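Local coordinates for protein endo-1,3-beta-glucanase, family GH16 (Zobellia galactanivorans, PDB 4CRQ) that probably hydrolyses internal beta-1,3-glucosidic bonds of laminarin, this chain being the family GH16 catalytic module of a longer modular enzyme, at residues V6-F11 / Y226-Q231; E41-E46 / T65-K70; L50-K55 / A220-D225; L94-W99 / L200-G205. The protein carries 1 engineered substitution. All coordinates share one frame; numbering follows the deposited sequence.

Contact 1. Residues V6-F11 / Y226-Q231; sequences VWQDEF and YVRVYQ. With CA (calcium ion), chain C.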
# COMPACT_ATOMS: atom_id res chain seq x y z
N VAL A 6 -12.49 3.60 14.37
CA VAL A 6 -12.13 5.03 14.52
C VAL A 6 -12.17 5.80 13.18
O VAL A 6 -12.34 7.02 13.17
CB VAL A 6 -10.77 5.26 15.29
CG1 VAL A 6 -10.88 4.79 16.74
CG2 VAL A 6 -9.58 4.59 14.61
N TRP A 7 -12.02 5.09 12.05
CA TRP A 7 -12.06 5.74 10.75
C TRP A 7 -12.40 4.72 9.69
O TRP A 7 -12.02 3.53 9.80
CB TRP A 7 -10.71 6.41 10.43
CG TRP A 7 -10.71 7.08 9.09
CD1 TRP A 7 -11.31 8.29 8.72
CD2 TRP A 7 -10.11 6.55 7.85
NE1 TRP A 7 -11.12 8.55 7.38
CE2 TRP A 7 -10.39 7.54 6.80
CE3 TRP A 7 -9.38 5.39 7.52
CZ2 TRP A 7 -9.95 7.36 5.46
CZ3 TRP A 7 -8.94 5.22 6.18
CH2 TRP A 7 -9.21 6.18 5.18
N GLN A 8 -13.07 5.18 8.64
CA GLN A 8 -13.36 4.34 7.49
C GLN A 8 -13.57 5.15 6.24
O GLN A 8 -13.94 6.33 6.33
CB GLN A 8 -14.62 3.48 7.72
CG GLN A 8 -15.88 4.35 7.87
CD GLN A 8 -17.10 3.72 8.49
OE1 GLN A 8 -17.71 4.34 9.37
NE2 GLN A 8 -17.48 2.52 8.06
N ASP A 9 -13.37 4.50 5.10
CA ASP A 9 -13.85 5.04 3.84
C ASP A 9 -14.50 3.83 3.17
O ASP A 9 -13.79 2.87 2.82
CB ASP A 9 -12.77 5.66 2.93
CG ASP A 9 -13.41 6.51 1.82
OD1 ASP A 9 -14.60 6.27 1.46
OD2 ASP A 9 -12.74 7.43 1.31
N GLU A 10 -15.82 3.85 3.03
CA GLU A 10 -16.61 2.76 2.43
C GLU A 10 -16.80 2.93 0.91
O GLU A 10 -17.32 2.02 0.26
CB GLU A 10 -18.01 2.68 3.08
CG GLU A 10 -17.96 2.44 4.59
CD GLU A 10 -17.32 1.11 4.98
OE1 GLU A 10 -17.64 0.08 4.35
OE2 GLU A 10 -16.50 1.10 5.93
N PHE A 11 -16.38 4.08 0.36
CA PHE A 11 -16.52 4.35 -1.09
C PHE A 11 -17.96 4.14 -1.60
O PHE A 11 -18.15 3.59 -2.69
CB PHE A 11 -15.47 3.52 -1.89
CG PHE A 11 -14.05 3.78 -1.45
CD1 PHE A 11 -13.46 5.03 -1.68
CD2 PHE A 11 -13.32 2.80 -0.78
CE1 PHE A 11 -12.15 5.28 -1.26
CE2 PHE A 11 -11.99 3.02 -0.37
CZ PHE A 11 -11.42 4.28 -0.60
N TYR A 226 -13.43 -1.12 0.84
CA TYR A 226 -13.36 -0.16 1.94
C TYR A 226 -12.01 -0.20 2.55
O TYR A 226 -11.27 -1.19 2.35
CB TYR A 226 -14.43 -0.45 3.04
CG TYR A 226 -14.41 -1.88 3.61
CD1 TYR A 226 -13.37 -2.32 4.49
CD2 TYR A 226 -15.45 -2.78 3.30
CE1 TYR A 226 -13.37 -3.61 5.04
CE2 TYR A 226 -15.45 -4.09 3.85
CZ TYR A 226 -14.42 -4.49 4.71
OH TYR A 226 -14.42 -5.75 5.27
N VAL A 227 -11.64 0.85 3.27
CA VAL A 227 -10.47 0.83 4.17
C VAL A 227 -11.06 1.13 5.56
O VAL A 227 -11.88 2.07 5.69
CB VAL A 227 -9.41 1.89 3.83
CG1 VAL A 227 -8.24 1.83 4.84
CG2 VAL A 227 -8.89 1.72 2.38
N ARG A 228 -10.68 0.37 6.59
CA ARG A 228 -11.17 0.60 7.96
C ARG A 228 -10.03 0.55 8.94
O ARG A 228 -9.07 -0.26 8.76
CB ARG A 228 -12.25 -0.43 8.36
CG ARG A 228 -13.54 -0.33 7.57
CD ARG A 228 -14.47 -1.50 7.86
NE ARG A 228 -15.67 -1.42 7.02
CZ ARG A 228 -16.56 -2.39 6.87
NH1 ARG A 228 -16.44 -3.57 7.50
NH2 ARG A 228 -17.61 -2.17 6.07
N VAL A 229 -10.12 1.40 9.97
CA VAL A 229 -9.12 1.43 11.04
C VAL A 229 -9.85 1.29 12.36
O VAL A 229 -10.77 2.08 12.63
CB VAL A 229 -8.25 2.71 11.05
CG1 VAL A 229 -7.29 2.73 12.26
CG2 VAL A 229 -7.48 2.84 9.73
N TYR A 230 -9.45 0.30 13.15
CA TYR A 230 -9.94 0.10 14.49
C TYR A 230 -8.81 0.34 15.48
O TYR A 230 -7.64 0.06 15.18
CB TYR A 230 -10.37 -1.36 14.68
CG TYR A 230 -11.53 -1.81 13.83
CD1 TYR A 230 -11.31 -2.27 12.49
CD2 TYR A 230 -12.87 -1.78 14.32
CE1 TYR A 230 -12.37 -2.68 11.70
CE2 TYR A 230 -13.94 -2.20 13.53
CZ TYR A 230 -13.69 -2.65 12.22
OH TYR A 230 -14.76 -3.05 11.43
N GLN A 231 -9.14 0.86 16.67
CA GLN A 231 -8.13 1.02 17.73
C GLN A 231 -8.71 0.54 19.04
O GLN A 231 -9.94 0.57 19.22
CB GLN A 231 -7.64 2.47 17.84
CG GLN A 231 -6.69 2.89 16.72
CD GLN A 231 -6.34 4.35 16.79
OE1 GLN A 231 -7.16 5.18 17.24
NE2 GLN A 231 -5.14 4.71 16.38
CA CA C . -17.75 -0.19 -0.31
O HOH W 1 -18.20 -0.83 1.89
O HOH W 2 -19.99 1.09 -0.30
O HOH W 3 -19.83 -1.49 -0.96
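Trp7 sets the edge of its indole against two valines of the partner strand, with CZ3 3.7 Å from CG1 of Val227 and CE3 reaching CG2 of Val229. They lie on one face of an antiparallel strand pair in the outer, convex sheet of the GH16 beta-jelly roll, turned toward strand 196-204 of the other sheet; the indole NE1 is held by Asp18. The pairing opens with a classic beta bulge, Val6 and Trp7 both facing Val229: Val6 N gives a 2.9 Å bond to Val229 O, while the one from Trp7 N is weak. Regular bonding between Asp9 and Val227 follows.

On the Gln8 and Arg228 face, charge takes over. The side chain of Glu10 is bent at CB-CG (chi2 -62°), and Arg228 meets its carboxylate side-on, NE to the syn lone pair of OE2 at 2.9 Å and NH2 to OE1 at 2.8 Å. Gln8 NE2 adds a 2.7 Å bond to Glu10 OE2 from above the carboxylate plane, and CE2 of Tyr226 lies 3.5 Å over the centre of the guanidinium. Glu10 also serves the calcium ion twice: its backbone O is a ligand, beside those of Gly48 and Asp225, and OE1 accepts from calcium-bound water 1. With an alanine at Glu10, Arg228 would probably lose its counter-charge, and water 1 and the Gln8 amide their bonds to the carboxylate. Where the strand ends, Trp19 NE1 holds Asp9 OD2, and Asp9 OD1 accepts from Phe11 N at 3.0 Å in an Asx turn.

Contact 2. Residues E41-E46 / T65-K70; sequences ENAAVE and TSARMK. With ACT (acetate ion), chain F.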
# COMPACT_ATOMS: atom_id res chain seq x y z
N GLU A 41 -7.42 11.10 -12.80
CA GLU A 41 -8.43 10.47 -13.67
C GLU A 41 -8.52 8.96 -13.49
O GLU A 41 -9.58 8.35 -13.73
CB GLU A 41 -8.11 10.77 -15.16
CG GLU A 41 -9.24 10.43 -16.13
CD GLU A 41 -8.96 10.86 -17.56
OE1 GLU A 41 -7.98 10.43 -18.17
OE2 GLU A 41 -9.76 11.65 -18.09
N ASN A 42 -7.42 8.36 -13.05
CA ASN A 42 -7.36 6.92 -12.94
C ASN A 42 -7.96 6.32 -11.67
O ASN A 42 -7.91 5.08 -11.48
CB ASN A 42 -5.92 6.44 -13.07
CG ASN A 42 -5.33 6.70 -14.44
OD1 ASN A 42 -5.12 7.85 -14.84
ND2 ASN A 42 -5.06 5.65 -15.17
N ALA A 43 -8.47 7.17 -10.77
CA ALA A 43 -9.19 6.71 -9.57
C ALA A 43 -10.64 7.12 -9.70
O ALA A 43 -10.91 8.28 -10.04
CB ALA A 43 -8.56 7.29 -8.31
N ALA A 44 -11.57 6.20 -9.43
CA ALA A 44 -13.01 6.48 -9.52
C ALA A 44 -13.74 5.57 -8.57
O ALA A 44 -13.13 4.70 -7.97
CB ALA A 44 -13.51 6.27 -10.96
N VAL A 45 -15.05 5.76 -8.38
CA VAL A 45 -15.84 4.84 -7.57
C VAL A 45 -16.90 4.24 -8.49
O VAL A 45 -17.53 4.96 -9.28
CB VAL A 45 -16.46 5.53 -6.33
CG1 VAL A 45 -17.63 4.76 -5.70
CG2 VAL A 45 -15.37 5.73 -5.30
N GLU A 46 -17.07 2.92 -8.38
CA GLU A 46 -18.08 2.17 -9.12
C GLU A 46 -18.65 1.13 -8.20
O GLU A 46 -17.88 0.37 -7.59
CB GLU A 46 -17.52 1.46 -10.36
CG GLU A 46 -16.96 2.32 -11.48
CD GLU A 46 -16.54 1.48 -12.69
OE1 GLU A 46 -17.42 0.92 -13.38
OE2 GLU A 46 -15.33 1.37 -12.96
N THR A 65 -0.56 4.93 -17.26
CA THR A 65 -1.12 5.78 -16.22
C THR A 65 -1.78 4.91 -15.17
O THR A 65 -2.22 3.79 -15.47
CB THR A 65 -2.13 6.82 -16.76
OG1 THR A 65 -3.18 6.12 -17.45
CG2 THR A 65 -1.44 7.86 -17.69
N SER A 66 -1.84 5.41 -13.93
CA SER A 66 -2.53 4.71 -12.85
C SER A 66 -2.81 5.76 -11.78
O SER A 66 -2.70 6.97 -12.07
CB SER A 66 -1.65 3.57 -12.32
OG SER A 66 -2.40 2.74 -11.42
N ALA A 67 -3.17 5.34 -10.56
CA ALA A 67 -3.42 6.27 -9.47
C ALA A 67 -2.70 5.87 -8.21
O ALA A 67 -2.43 4.69 -7.99
CB ALA A 67 -4.91 6.39 -9.19
N ARG A 68 -2.38 6.87 -7.40
CA ARG A 68 -1.74 6.73 -6.10
C ARG A 68 -2.40 7.76 -5.19
O ARG A 68 -2.44 8.96 -5.52
CB ARG A 68 -0.22 6.93 -6.19
CG ARG A 68 0.49 6.95 -4.83
CD ARG A 68 2.00 6.82 -5.03
NE ARG A 68 2.77 7.22 -3.84
CZ ARG A 68 4.01 6.79 -3.54
NH1 ARG A 68 4.62 5.90 -4.33
NH2 ARG A 68 4.61 7.25 -2.45
N MET A 69 -2.91 7.30 -4.05
CA MET A 69 -3.66 8.12 -3.11
C MET A 69 -3.13 7.96 -1.71
O MET A 69 -2.68 6.88 -1.36
CB MET A 69 -5.10 7.60 -3.09
CG MET A 69 -5.85 7.65 -4.38
SD MET A 69 -7.26 6.52 -4.31
CE MET A 69 -8.33 7.21 -3.02
N LYS A 70 -3.19 9.01 -0.88
CA LYS A 70 -2.67 8.95 0.49
C LYS A 70 -3.54 9.78 1.40
O LYS A 70 -4.21 10.70 0.92
CB LYS A 70 -1.18 9.42 0.50
CG LYS A 70 -1.02 10.87 0.06
CD LYS A 70 0.43 11.34 -0.02
CE LYS A 70 0.50 12.78 -0.51
NZ LYS A 70 1.90 13.30 -0.51
C ACT F . 4.62 10.63 -0.42
O ACT F . 4.01 9.97 -1.28
OXT ACT F . 4.51 11.87 -0.22
CH3 ACT F . 5.56 9.86 0.43
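This is a buried side-chain contact with no backbone pairing between its segments, made where strand 62-70 breaks its regular course beside the start of strand 43-46. Asn42 does most of the work. Its CB rests on the backbone of Ser66, 3.4 Å from the carbonyl O, and with CG beside its own backbone N (chi1 -66°) the amide turns toward Thr65. There ND2 donates to Thr65 OG1 over 3.0 Å at 156°, the hydroxyl lying somewhat tilted from the amide plane. The same nitrogen is also bonded to Thr53 O, and Thr65 OG1 has a second partner in Glu57, so the buried polar atoms form a small chain.

Strand 49-59 lies between the two segments, pairing with both, at the side of the GH16 jelly roll where the hairpin 49-59/62-70 passes from one sheet to the other. An alanine replacing Asn42 would probably leave Thr53 O short of a side-chain donor, Thr65 OG1 with one partner fewer, and a gap over Ser66 and Thr65.

Beyond the asparagine the contact turns apolar: Ala43 CB meets Ala67 CB at 3.9 Å and lies 4.3 Å from Met69 SD, with Phe21 packing on Ala43 and Met69 alike. Arg68 points away from strand 43-46; its NH2 donates to O of an acetate, probably from the crystallisation liquor, and Lys70 NZ to the acetate OXT, each at 3.0 Å.

Contact 3. Residues L50-K55 / A220-D225; sequences LVITAK and AQMLVD. With CA (calcium ion), chain C.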
# COMPACT_ATOMS: atom_id res chain seq x y z
N LEU A 50 -13.81 1.76 -4.52
CA LEU A 50 -12.76 2.52 -5.18
C LEU A 50 -12.19 1.64 -6.31
O LEU A 50 -11.90 0.45 -6.11
CB LEU A 50 -11.63 2.87 -4.20
CG LEU A 50 -10.32 3.44 -4.76
CD1 LEU A 50 -10.59 4.83 -5.34
CD2 LEU A 50 -9.23 3.46 -3.69
N VAL A 51 -12.04 2.23 -7.49
CA VAL A 51 -11.44 1.52 -8.63
C VAL A 51 -10.20 2.31 -9.00
O VAL A 51 -10.31 3.47 -9.42
CB VAL A 51 -12.42 1.40 -9.83
CG1 VAL A 51 -11.80 0.59 -10.97
CG2 VAL A 51 -13.76 0.81 -9.38
N ILE A 52 -9.02 1.68 -8.87
CA ILE A 52 -7.77 2.27 -9.40
C ILE A 52 -7.49 1.50 -10.69
O ILE A 52 -7.31 0.25 -10.68
CB ILE A 52 -6.59 2.18 -8.42
CG1 ILE A 52 -6.83 3.09 -7.19
CG2 ILE A 52 -5.24 2.46 -9.13
CD1 ILE A 52 -5.81 2.91 -6.08
N THR A 53 -7.42 2.24 -11.79
CA THR A 53 -7.23 1.62 -13.10
C THR A 53 -5.86 1.94 -13.69
O THR A 53 -5.52 3.11 -13.83
CB THR A 53 -8.34 2.07 -14.11
OG1 THR A 53 -9.63 1.80 -13.55
CG2 THR A 53 -8.20 1.33 -15.46
N ALA A 54 -5.08 0.90 -14.01
CA ALA A 54 -3.81 1.04 -14.73
C ALA A 54 -4.11 0.92 -16.22
O ALA A 54 -4.80 -0.04 -16.62
CB ALA A 54 -2.79 -0.02 -14.29
N LYS A 55 -3.62 1.86 -17.02
CA LYS A 55 -3.93 1.91 -18.44
C LYS A 55 -2.67 1.96 -19.24
O LYS A 55 -1.66 2.51 -18.79
CB LYS A 55 -4.73 3.20 -18.78
CG LYS A 55 -6.09 3.40 -18.05
CD LYS A 55 -6.77 4.75 -18.37
CE LYS A 55 -7.95 5.05 -17.45
NZ LYS A 55 -8.62 6.32 -17.88
N ALA A 220 -6.37 -2.49 -16.27
CA ALA A 220 -6.43 -3.41 -15.12
C ALA A 220 -7.04 -2.66 -13.95
O ALA A 220 -6.61 -1.55 -13.67
CB ALA A 220 -5.05 -3.90 -14.79
N GLN A 221 -7.99 -3.27 -13.25
CA GLN A 221 -8.71 -2.62 -12.14
C GLN A 221 -8.37 -3.24 -10.80
O GLN A 221 -8.54 -4.45 -10.60
CB GLN A 221 -10.24 -2.71 -12.32
CG GLN A 221 -10.81 -1.98 -13.54
CD GLN A 221 -12.33 -2.10 -13.64
OE1 GLN A 221 -12.91 -3.11 -13.25
NE2 GLN A 221 -12.97 -1.08 -14.17
N MET A 222 -7.88 -2.40 -9.88
CA MET A 222 -7.72 -2.77 -8.46
C MET A 222 -9.00 -2.26 -7.77
O MET A 222 -9.30 -1.05 -7.86
CB MET A 222 -6.44 -2.13 -7.89
CG MET A 222 -6.31 -2.21 -6.38
SD MET A 222 -4.79 -1.32 -5.97
CE MET A 222 -4.72 -1.60 -4.21
N LEU A 223 -9.73 -3.15 -7.11
CA LEU A 223 -11.01 -2.85 -6.46
C LEU A 223 -10.82 -2.83 -4.97
O LEU A 223 -10.38 -3.83 -4.39
CB LEU A 223 -12.08 -3.89 -6.84
CG LEU A 223 -12.30 -4.09 -8.35
CD1 LEU A 223 -13.42 -5.12 -8.55
CD2 LEU A 223 -12.63 -2.82 -9.11
N VAL A 224 -11.14 -1.69 -4.35
CA VAL A 224 -11.06 -1.56 -2.89
C VAL A 224 -12.49 -1.25 -2.37
O VAL A 224 -13.05 -0.14 -2.60
CB VAL A 224 -10.06 -0.47 -2.44
CG1 VAL A 224 -9.94 -0.43 -0.89
CG2 VAL A 224 -8.69 -0.65 -3.08
N ASP A 225 -13.09 -2.23 -1.70
CA ASP A 225 -14.45 -2.09 -1.18
C ASP A 225 -14.44 -1.07 -0.03
O ASP A 225 -15.36 -0.24 0.07
CB ASP A 225 -14.94 -3.48 -0.74
CG ASP A 225 -16.40 -3.50 -0.27
OD1 ASP A 225 -17.16 -2.48 -0.41
OD2 ASP A 225 -16.80 -4.57 0.27
CA CA C . -17.75 -0.19 -0.31
O HOH W 4 -11.73 1.20 -15.10
O HOH W 2 -19.99 1.09 -0.30
O HOH W 1 -18.20 -0.83 1.89
O HOH W 3 -19.83 -1.49 -0.96
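Val51 packs alongside Leu223 with CG2 3.8 Å from CD2, while its other methyl, CG1, lies against the extended chain of Gln221, 3.8 Å from CG. Thr53 runs beside the same glutamine, and water 4 joins their polar ends, 2.7 Å from Thr53 OG1 and accepting from Gln221 NE2. On the other face of the strand pair, Leu50 and Val224 lie side by side, CB to CB at 4.1 Å, followed by Ile52 with Met222 and Ala54 with Ala220.

Backbone bonding fixes this register. Leu50 with Val224, Ile52 with Met222 and Ala54 with Ala220 are hydrogen-bonded antiparallel pairs, each closed by two bonds. Most are fairly straight; the one from Leu50 N to Val224 O, at the end of the pairing, is bent to 140°.

Farther out, strand 43-46 lies along the edge of 50-55 turned from 220-225, bonded through Ala44 and Val51, and strand 80-87 flanks 220-225 through Leu223 and Ala87. The face of Leu50, Ala54 and Met222 packs on Leu200 and Met202 of strand 196-204, filling the space between the sheets. Asp225, next after Val224, grips the calcium ion with both its backbone O and its carboxylate OD1, each at 2.4 Å; CG anti to N (chi1 -175°) puts OD1 on the metal, and OD2 is left to a salt bridge with Arg85. Glu10 O, Gly48 O and three waters complete seven ligands, a calcium site of the kind found on the convex sheet of GH16 jelly rolls.

Contact 4. Residues L94-W99 / L200-G205; sequences LWPAFW and LNMAVG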
# COMPACT_ATOMS: atom_id res chain seq x y z
N LEU A 94 2.14 -5.67 -13.16
CA LEU A 94 1.22 -5.00 -12.20
C LEU A 94 1.73 -5.08 -10.79
O LEU A 94 2.18 -6.15 -10.35
CB LEU A 94 -0.23 -5.54 -12.29
CG LEU A 94 -0.91 -5.29 -13.66
CD1 LEU A 94 -2.25 -5.99 -13.68
CD2 LEU A 94 -1.03 -3.79 -13.99
N TRP A 95 1.64 -3.95 -10.06
CA TRP A 95 2.20 -3.88 -8.71
C TRP A 95 1.32 -3.08 -7.77
O TRP A 95 1.64 -1.92 -7.45
CB TRP A 95 3.65 -3.39 -8.83
CG TRP A 95 4.46 -3.31 -7.56
CD1 TRP A 95 4.19 -3.88 -6.31
CD2 TRP A 95 5.72 -2.62 -7.41
NE1 TRP A 95 5.17 -3.58 -5.41
CE2 TRP A 95 6.13 -2.82 -6.01
CE3 TRP A 95 6.53 -1.86 -8.25
CZ2 TRP A 95 7.32 -2.28 -5.50
CZ3 TRP A 95 7.72 -1.32 -7.73
CH2 TRP A 95 8.11 -1.53 -6.39
N PRO A 96 0.22 -3.70 -7.31
CA PRO A 96 -0.67 -3.01 -6.39
C PRO A 96 -0.12 -3.03 -4.96
O PRO A 96 0.66 -3.94 -4.59
CB PRO A 96 -1.94 -3.88 -6.46
CG PRO A 96 -1.40 -5.29 -6.66
CD PRO A 96 -0.29 -5.06 -7.66
N ALA A 97 -0.52 -2.03 -4.15
CA ALA A 97 -0.09 -2.01 -2.74
C ALA A 97 -1.04 -1.24 -1.85
O ALA A 97 -1.69 -0.31 -2.33
CB ALA A 97 1.34 -1.43 -2.61
N PHE A 98 -1.09 -1.64 -0.57
CA PHE A 98 -1.88 -1.01 0.47
C PHE A 98 -0.87 -0.88 1.59
O PHE A 98 -0.36 -1.90 2.07
CB PHE A 98 -3.03 -1.94 0.83
CG PHE A 98 -3.80 -1.58 2.11
CD1 PHE A 98 -4.15 -0.25 2.50
CD2 PHE A 98 -4.24 -2.65 2.95
CE1 PHE A 98 -4.88 -0.00 3.68
CE2 PHE A 98 -4.95 -2.40 4.13
CZ PHE A 98 -5.28 -1.08 4.49
N TRP A 99 -0.56 0.35 1.99
CA TRP A 99 0.58 0.57 2.88
C TRP A 99 0.51 1.82 3.69
O TRP A 99 -0.49 2.53 3.62
CB TRP A 99 1.88 0.49 2.06
CG TRP A 99 1.97 1.36 0.82
CD1 TRP A 99 1.11 1.41 -0.29
CD2 TRP A 99 3.04 2.29 0.50
NE1 TRP A 99 1.56 2.30 -1.23
CE2 TRP A 99 2.72 2.87 -0.81
CE3 TRP A 99 4.20 2.71 1.16
CZ2 TRP A 99 3.55 3.82 -1.42
CZ3 TRP A 99 5.02 3.65 0.55
CH2 TRP A 99 4.71 4.20 -0.71
N LEU A 200 -2.76 3.92 -1.03
CA LEU A 200 -3.21 2.90 -1.97
C LEU A 200 -2.68 3.27 -3.33
O LEU A 200 -2.75 4.45 -3.73
CB LEU A 200 -4.75 2.86 -2.03
CG LEU A 200 -5.46 2.22 -0.84
CD1 LEU A 200 -6.93 2.59 -0.92
CD2 LEU A 200 -5.28 0.69 -0.80
N ASN A 201 -2.19 2.29 -4.08
CA ASN A 201 -1.74 2.56 -5.46
C ASN A 201 -1.66 1.31 -6.28
O ASN A 201 -1.70 0.18 -5.73
CB ASN A 201 -0.32 3.22 -5.47
CG ASN A 201 0.79 2.23 -5.05
OD1 ASN A 201 0.91 1.92 -3.87
ND2 ASN A 201 1.56 1.71 -6.01
N MET A 202 -1.52 1.50 -7.59
CA MET A 202 -1.12 0.36 -8.42
C MET A 202 -0.03 0.85 -9.38
O MET A 202 -0.32 1.66 -10.28
CB MET A 202 -2.27 -0.31 -9.16
CG MET A 202 -1.79 -1.59 -9.90
SD MET A 202 -3.16 -2.73 -10.28
CE MET A 202 -4.35 -1.67 -11.13
N ALA A 203 1.21 0.38 -9.19
CA ALA A 203 2.31 0.73 -10.08
C ALA A 203 2.31 -0.22 -11.29
O ALA A 203 1.68 -1.30 -11.24
CB ALA A 203 3.65 0.70 -9.34
N VAL A 204 2.99 0.20 -12.36
CA VAL A 204 3.24 -0.65 -13.52
C VAL A 204 4.75 -0.67 -13.75
O VAL A 204 5.37 0.39 -14.04
CB VAL A 204 2.52 -0.18 -14.80
CG1 VAL A 204 2.77 -1.14 -15.96
CG2 VAL A 204 1.01 0.02 -14.53
N GLY A 205 5.35 -1.87 -13.62
CA GLY A 205 6.82 -2.06 -13.75
C GLY A 205 7.59 -1.49 -12.56
O GLY A 205 7.03 -0.82 -11.67
O HOH W 5 3.38 -0.47 -5.66
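Backbone bonds tie Leu94-Trp99 to Leu200-Gly205 through two hydrogen-bonded antiparallel pairs, Trp95 with Ala203 and Ala97 with Asn201. Pro96, which has no N-H to give, sits between them opposite Met202 in a non-hydrogen-bonded pair, where this pairing asks for none. Ala203 N reaches Trp95 O from 55° above the carbonyl plane, away from its lone pairs.

Polar side-chain bonds gather around Asn201. Trp99 NE1 donates to its OD1 at 2.7 Å, with indole and amide planes steeply turned; both side chains have CG between N and the carbonyl carbon (chi1 53° and 70°), which turns them to meet at about a right angle. Asn201 ND2 donates to water 5 at 2.9 Å; that water donates in turn to Trp95 O and lies over one face of the Trp95 ring, toward its rim. Gly205 O, buried with no polar partner in the model, lies at the edge of that indole, 3.6 Å from CE3.

Apolar packing fills the other face: Leu200 CD2 touches Phe98 CD1 at 3.6 Å, and Met202 CG lies 4.1 Å from Pro96 CB. Behind them stand Ile82 and Met222 of the opposing sheet. Trp95 and Trp99 thus face away from the jelly-roll interior, Trp95 meeting Trp208 with rings perpendicular, consistent with the concave, substrate-cleft sheet of GH16 glucanases.

How the contacts relate
From the N terminus, strand 4-9 meets the last strand in contact 1, closing a loop that spans almost the whole chain and encloses the other three contacts. Contact 2 closes a short loop, 41-46 to 65-70. Contact 3 starts within that loop at 50-55 and ends at 220-225, so the two cross; Ala44 bonded to Val51 and Thr65 to Lys55 join them directly. Contact 4 opens after contact 2 has closed and falls wholly within contact 3. Strand 220-231 carries contacts 1 and 3, which share the calcium ion. Contact 4 belongs to the facing sheet, bonded to 65-70 through Met69 and Leu200 and packed through Met202 on contact 3.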